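Local atomic coordinates of LAE5 (Uncultured bacterium, PDB entry 5JD3), a protein that probably hydrolyses carboxylic esters as a serine-dependent acylhydrolase of the GDSL (SGNH) family with a three-layer alpha/beta/alpha fold. Residues P163-A168 / R172-G177; Y159-N164 / R200-Y205. All coordinates share one frame; numbering follows the deposited sequence.

Interaction 1: P163-A168 / R172-G177; sequences PNREDA and RMDVYG
R172 N donates to A168 O at 3.1 Å, an i-to-i+4 bond in the first turns of helix 168-187. It is bent: the donor stands 40° above the carbonyl plane. The same oxygen is approached by R172 CB, at 3.2 Å, while the rest of that side chain departs. With CG anti to the backbone N (chi1 -173°), the arginine runs toward helix 113-121, where NH2 bonds to Q119.

Two residues on, the CB of D174 is directed toward the loop. The carboxylate oxygen OD2 takes a weak, charge-assisted bond from R165 NE at 3.5 Å, with NH2 of the same arginine 3.8 Å from this oxygen. R165 reaches it by folding at chi2 and chi3, so its side chain crosses that of D174 at about a right angle and the guanidinium and carboxylate planes are inclined by 59°, too steep for a flat two-pronged bridge. The other oxygen, OD1, is engaged by R170 NE, and the carboxylate thus draws two arginines together.

The loop itself is wound as a type I turn, closed by D167 N to N164 O at 3.3 Å. D167 then serves as the N-cap, its OD2 accepting from M169 N and R170 N in the first turn of the helix. The chemistry is therefore mostly local. The cap and the turn mark the start of the helix, whereas the long, tilted R165-D174 ion pair at the surface probably adds only modest electrostatic hold, and the carboxylate probably offsets the positive charge of R165 and R170, which come close together around it.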
loop_
_atom_site.group_PDB
_atom_site.type_symbol
_atom_site.label_atom_id
_atom_site.label_comp_id
_atom_site.label_asym_id
_atom_site.label_seq_id
_atom_site.Cartn_x
_atom_site.Cartn_y
_atom_site.Cartn_z
ATOM N N PRO A 163 -11.880 15.048 1.227
ATOM C CA PRO A 163 -13.240 14.745 0.765
ATOM C C PRO A 163 -13.650 15.530 -0.482
ATOM O O PRO A 163 -14.525 15.075 -1.218
ATOM C CB PRO A 163 -14.112 15.135 1.964
ATOM C CG PRO A 163 -13.306 16.138 2.709
ATOM C CD PRO A 163 -11.878 15.720 2.538
ATOM N N ASN A 164 -13.036 16.687 -0.713
ATOM C CA ASN A 164 -13.351 17.487 -1.893
ATOM C C ASN A 164 -12.942 16.764 -3.173
ATOM O O ASN A 164 -11.757 16.673 -3.492
ATOM C CB ASN A 164 -12.667 18.854 -1.822
ATOM C CG ASN A 164 -13.049 19.753 -2.981
ATOM O OD1 ASN A 164 -14.107 19.586 -3.583
ATOM N ND2 ASN A 164 -12.183 20.708 -3.302
ATOM N N ARG A 165 -13.931 16.260 -3.903
ATOM C CA ARG A 165 -13.676 15.430 -5.076
ATOM C C ARG A 165 -13.219 16.237 -6.289
ATOM O O ARG A 165 -12.717 15.671 -7.260
ATOM C CB ARG A 165 -14.928 14.624 -5.433
ATOM C CG ARG A 165 -15.416 13.727 -4.309
ATOM C CD ARG A 165 -14.357 12.708 -3.923
ATOM N NE ARG A 165 -14.176 11.684 -4.947
ATOM C CZ ARG A 165 -14.685 10.458 -4.874
ATOM N NH1 ARG A 165 -15.403 10.098 -3.819
ATOM N NH2 ARG A 165 -14.472 9.588 -5.850
ATOM N N GLU A 166 -13.390 17.554 -6.237
ATOM C CA GLU A 166 -12.946 18.405 -7.335
ATOM C C GLU A 166 -11.671 19.166 -6.975
ATOM O O GLU A 166 -11.290 20.117 -7.656
ATOM C CB GLU A 166 -14.056 19.376 -7.752
ATOM C CG GLU A 166 -14.835 19.986 -6.603
ATOM C CD GLU A 166 -16.160 20.575 -7.052
ATOM O OE1 GLU A 166 -16.459 20.509 -8.263
ATOM O OE2 GLU A 166 -16.903 21.096 -6.195
ATOM N N ASP A 167 -11.016 18.738 -5.900
ATOM C CA ASP A 167 -9.679 19.223 -5.586
ATOM C C ASP A 167 -8.705 18.626 -6.594
ATOM O O ASP A 167 -8.754 17.426 -6.870
ATOM C CB ASP A 167 -9.277 18.852 -4.156
ATOM C CG ASP A 167 -7.854 19.266 -3.821
ATOM O OD1 ASP A 167 -7.666 20.378 -3.283
ATOM O OD2 ASP A 167 -6.923 18.478 -4.092
ATOM N N ALA A 168 -7.831 19.468 -7.139
ATOM C CA ALA A 168 -6.935 19.076 -8.225
ATOM C C ALA A 168 -6.132 17.815 -7.914
ATOM O O ALA A 168 -5.953 16.961 -8.780
ATOM C CB ALA A 168 -5.993 20.222 -8.562
ATOM N N ARG A 172 -6.868 14.001 -9.200
ATOM C CA ARG A 172 -5.714 13.379 -9.837
ATOM C C ARG A 172 -5.403 12.042 -9.177
ATOM O O ARG A 172 -5.050 11.072 -9.848
ATOM C CB ARG A 172 -4.494 14.300 -9.761
ATOM C CG ARG A 172 -3.280 13.817 -10.541
ATOM C CD ARG A 172 -3.502 13.929 -12.040
ATOM N NE ARG A 172 -2.251 13.840 -12.788
ATOM C CZ ARG A 172 -2.169 13.882 -14.113
ATOM N NH1 ARG A 172 -3.268 14.011 -14.844
ATOM N NH2 ARG A 172 -0.988 13.795 -14.709
ATOM N N MET A 173 -5.534 11.999 -7.855
ATOM C CA MET A 173 -5.305 10.771 -7.103
ATOM C C MET A 173 -6.350 9.726 -7.478
ATOM O O MET A 173 -6.073 8.527 -7.477
ATOM C CB MET A 173 -5.335 11.046 -5.597
ATOM C CG MET A 173 -4.789 9.913 -4.744
ATOM S SD MET A 173 -3.002 9.710 -4.908
ATOM C CE MET A 173 -2.409 11.144 -4.012
ATOM N N ASP A 174 -7.552 10.195 -7.802
ATOM C CA ASP A 174 -8.627 9.316 -8.253
ATOM C C ASP A 174 -8.304 8.708 -9.612
ATOM O O ASP A 174 -8.708 7.583 -9.909
ATOM C CB ASP A 174 -9.954 10.076 -8.322
ATOM C CG ASP A 174 -10.490 10.441 -6.953
ATOM O OD1 ASP A 174 -10.136 9.755 -5.971
ATOM O OD2 ASP A 174 -11.268 11.414 -6.859
ATOM N N VAL A 175 -7.578 9.458 -10.435
ATOM C CA VAL A 175 -7.158 8.974 -11.745
ATOM C C VAL A 175 -6.245 7.763 -11.602
ATOM O O VAL A 175 -6.441 6.740 -12.258
ATOM C CB VAL A 175 -6.428 10.070 -12.549
ATOM C CG1 VAL A 175 -5.803 9.487 -13.808
ATOM C CG2 VAL A 175 -7.381 11.204 -12.891
ATOM N N TYR A 176 -5.256 7.886 -10.724
ATOM C CA TYR A 176 -4.265 6.835 -10.522
ATOM C C TYR A 176 -4.855 5.629 -9.798
ATOM O O TYR A 176 -4.413 4.499 -9.999
ATOM C CB TYR A 176 -3.064 7.384 -9.750
ATOM C CG TYR A 176 -2.135 8.225 -10.596
ATOM C CD1 TYR A 176 -2.576 9.398 -11.194
ATOM C CD2 TYR A 176 -0.813 7.848 -10.792
ATOM C CE1 TYR A 176 -1.730 10.169 -11.968
ATOM C CE2 TYR A 176 0.041 8.612 -11.565
ATOM C CZ TYR A 176 -0.422 9.772 -12.149
ATOM O OH TYR A 176 0.426 10.534 -12.919
ATOM N N GLY A 177 -5.851 5.877 -8.955
ATOM C CA GLY A 177 -6.538 4.805 -8.258
ATOM C C GLY A 177 -7.333 3.940 -9.218
ATOM O O GLY A 177 -7.290 2.711 -9.143
#

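Interaction 2: Y159-N164 / R200-Y205; sequences YFIEPN and RYLQHY
An inverse gamma turn centred on I161, in the loop that follows strand 152-156, packs against L202 just beyond the end of helix 194-201. The turn is closed by E162 N bonding to F160 O at 2.6 Å.

L202 alone makes the contact from segment 200-205. Its CG lies anti to the carbonyl carbon (chi1 -69°), which carries the two methyls out to the loop, where they divide the work. CD2 meets I161 CG2 at 4.0 Å, while CD1 sits 3.9 Å from P163 CD and 4.1 Å from E162 N. The leucine thus spans the backbone between isoleucine and proline, crossing both side chains at about a right angle. The I161 end is buried and the proline end lies at the surface; I161 also touches F198 on the same helix, and P163 reaches P207.

On the other side of the loop, E162 turns away from L202. Its OE2 folds back to accept N164 N at 3.2 Å, on the anti side and 19° out of the carboxylate plane, while OE1 forms a salt bridge with R214. With both oxygens engaged, the rotation of the carboxylate is probably fixed, and OE2 closes a short link across P163. I161 is also joined to R214 by backbone hydrogen bonds.

R214 falls between D213 and H216, which with S36 probably form the catalytic triad. This is the Asp-x-x-His block of GDSL (SGNH) hydrolases, so the apolar contact clasps a loop that flanks the presumed active site in that fold.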
loop_
_atom_site.group_PDB
_atom_site.type_symbol
_atom_site.label_atom_id
_atom_site.label_comp_id
_atom_site.label_asym_id
_atom_site.label_seq_id
_atom_site.Cartn_x
_atom_site.Cartn_y
_atom_site.Cartn_z
ATOM N N TYR A 159 -4.106 7.036 -1.942
ATOM C CA TYR A 159 -5.186 7.840 -1.395
ATOM C C TYR A 159 -4.776 9.285 -1.169
ATOM O O TYR A 159 -3.592 9.624 -1.157
ATOM C CB TYR A 159 -5.686 7.239 -0.076
ATOM C CG TYR A 159 -4.682 7.324 1.052
ATOM C CD1 TYR A 159 -4.644 8.429 1.895
ATOM C CD2 TYR A 159 -3.773 6.302 1.275
ATOM C CE1 TYR A 159 -3.724 8.512 2.922
ATOM C CE2 TYR A 159 -2.857 6.378 2.304
ATOM C CZ TYR A 159 -2.833 7.482 3.121
ATOM O OH TYR A 159 -1.916 7.553 4.143
ATOM N N PHE A 160 -5.783 10.130 -0.989
ATOM C CA PHE A 160 -5.590 11.501 -0.556
ATOM C C PHE A 160 -6.673 11.797 0.471
ATOM O O PHE A 160 -7.860 11.711 0.165
ATOM C CB PHE A 160 -5.659 12.468 -1.739
ATOM C CG PHE A 160 -5.219 13.867 -1.411
ATOM C CD1 PHE A 160 -4.120 14.091 -0.598
ATOM C CD2 PHE A 160 -5.893 14.958 -1.934
ATOM C CE1 PHE A 160 -3.710 15.377 -0.300
ATOM C CE2 PHE A 160 -5.488 16.248 -1.641
ATOM C CZ PHE A 160 -4.394 16.457 -0.823
ATOM N N ILE A 161 -6.271 12.113 1.697
ATOM C CA ILE A 161 -7.241 12.353 2.757
ATOM C C ILE A 161 -7.898 13.715 2.546
ATOM O O ILE A 161 -7.637 14.675 3.272
ATOM C CB ILE A 161 -6.595 12.272 4.154
ATOM C CG1 ILE A 161 -5.762 10.995 4.270
ATOM C CG2 ILE A 161 -7.660 12.284 5.243
ATOM C CD1 ILE A 161 -5.103 10.811 5.619
ATOM N N GLU A 162 -8.748 13.782 1.527
ATOM C CA GLU A 162 -9.438 15.010 1.160
ATOM C C GLU A 162 -10.790 14.680 0.538
ATOM O O GLU A 162 -10.853 14.094 -0.542
ATOM C CB GLU A 162 -8.593 15.835 0.187
ATOM C CG GLU A 162 -9.276 17.094 -0.314
ATOM C CD GLU A 162 -9.681 18.024 0.813
ATOM O OE1 GLU A 162 -8.816 18.351 1.652
ATOM O OE2 GLU A 162 -10.862 18.425 0.861
ATOM N N PRO A 163 -11.880 15.048 1.227
ATOM C CA PRO A 163 -13.240 14.745 0.765
ATOM C C PRO A 163 -13.650 15.530 -0.482
ATOM O O PRO A 163 -14.525 15.075 -1.218
ATOM C CB PRO A 163 -14.112 15.135 1.964
ATOM C CG PRO A 163 -13.306 16.138 2.709
ATOM C CD PRO A 163 -11.878 15.720 2.538
ATOM N N ASN A 164 -13.036 16.687 -0.713
ATOM C CA ASN A 164 -13.351 17.487 -1.893
ATOM C C ASN A 164 -12.942 16.764 -3.173
ATOM O O ASN A 164 -11.757 16.673 -3.492
ATOM C CB ASN A 164 -12.667 18.854 -1.822
ATOM C CG ASN A 164 -13.049 19.753 -2.981
ATOM O OD1 ASN A 164 -14.107 19.586 -3.583
ATOM N ND2 ASN A 164 -12.183 20.708 -3.302
ATOM N N ARG A 200 -15.208 6.967 3.989
ATOM C CA ARG A 200 -16.203 6.597 4.988
ATOM C C ARG A 200 -15.880 7.238 6.332
ATOM O O ARG A 200 -16.768 7.734 7.026
ATOM C CB ARG A 200 -16.287 5.076 5.128
ATOM C CG ARG A 200 -17.302 4.427 4.202
ATOM C CD ARG A 200 -17.152 2.916 4.184
ATOM N NE ARG A 200 -16.154 2.481 3.211
ATOM C CZ ARG A 200 -15.329 1.456 3.393
ATOM N NH1 ARG A 200 -14.453 1.132 2.450
ATOM N NH2 ARG A 200 -15.376 0.757 4.518
ATOM N N TYR A 201 -14.600 7.226 6.691
ATOM C CA TYR A 201 -14.141 7.842 7.930
ATOM C C TYR A 201 -14.413 9.343 7.928
ATOM O O TYR A 201 -14.841 9.907 8.935
ATOM C CB TYR A 201 -12.646 7.582 8.134
ATOM C CG TYR A 201 -12.118 8.011 9.487
ATOM C CD1 TYR A 201 -12.003 7.101 10.529
ATOM C CD2 TYR A 201 -11.729 9.326 9.721
ATOM C CE1 TYR A 201 -11.519 7.488 11.767
ATOM C CE2 TYR A 201 -11.249 9.720 10.955
ATOM C CZ TYR A 201 -11.143 8.798 11.972
ATOM O OH TYR A 201 -10.661 9.189 13.199
ATOM N N LEU A 202 -14.168 9.981 6.787
ATOM C CA LEU A 202 -14.276 11.435 6.670
ATOM C C LEU A 202 -15.716 11.941 6.736
ATOM O O LEU A 202 -15.957 13.146 6.670
ATOM C CB LEU A 202 -13.622 11.906 5.370
ATOM C CG LEU A 202 -12.099 11.778 5.320
ATOM C CD1 LEU A 202 -11.571 12.082 3.925
ATOM C CD2 LEU A 202 -11.455 12.690 6.356
ATOM N N GLN A 203 -16.670 11.026 6.866
ATOM C CA GLN A 203 -18.061 11.408 7.074
ATOM C C GLN A 203 -18.272 11.871 8.511
ATOM O O GLN A 203 -19.315 12.432 8.844
ATOM C CB GLN A 203 -19.003 10.242 6.757
ATOM C CG GLN A 203 -18.958 9.764 5.314
ATOM C CD GLN A 203 -19.899 8.600 5.061
ATOM O OE1 GLN A 203 -20.814 8.344 5.843
ATOM N NE2 GLN A 203 -19.676 7.888 3.962
ATOM N N HIS A 204 -17.275 11.635 9.357
ATOM C CA HIS A 204 -17.404 11.902 10.785
ATOM C C HIS A 204 -16.368 12.897 11.305
ATOM O O HIS A 204 -16.562 13.504 12.358
ATOM C CB HIS A 204 -17.303 10.592 11.571
ATOM C CG HIS A 204 -18.265 9.541 11.114
ATOM N ND1 HIS A 204 -17.936 8.591 10.170
ATOM C CD2 HIS A 204 -19.549 9.293 11.465
ATOM C CE1 HIS A 204 -18.975 7.802 9.962
ATOM N NE2 HIS A 204 -19.968 8.207 10.735
ATOM N N TYR A 205 -15.270 13.061 10.574
ATOM C CA TYR A 205 -14.218 13.982 10.996
ATOM C C TYR A 205 -13.574 14.718 9.826
ATOM O O TYR A 205 -13.619 14.262 8.683
ATOM C CB TYR A 205 -13.134 13.237 11.782
ATOM C CG TYR A 205 -13.617 12.604 13.066
ATOM C CD1 TYR A 205 -13.852 13.375 14.197
ATOM C CD2 TYR A 205 -13.828 11.233 13.152
ATOM C CE1 TYR A 205 -14.291 12.800 15.377
ATOM C CE2 TYR A 205 -14.265 10.650 14.327
ATOM C CZ TYR A 205 -14.496 11.438 15.436
ATOM O OH TYR A 205 -14.933 10.862 16.607
#

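How the interactions relate
The two contacts share P163 and N164, and their centres lie about 12 Å apart on the same side of the molecule. Along the chain, strand 152-156 runs into loop 159-164, helix 168-187 follows, then strand 190-192 and helix 194-201. Strands 152-156 and 190-192 are parallel neighbours at one edge of the sheet, so the loop and helix belong to a beta-alpha-beta crossover. Interaction 1 lies at the start of this helix; interaction 2 ties its leading loop to the following helix. They also pack directly, M173 CG against F160 N at 3.9 Å, so the loop is held between two helices beside the probable catalytic region.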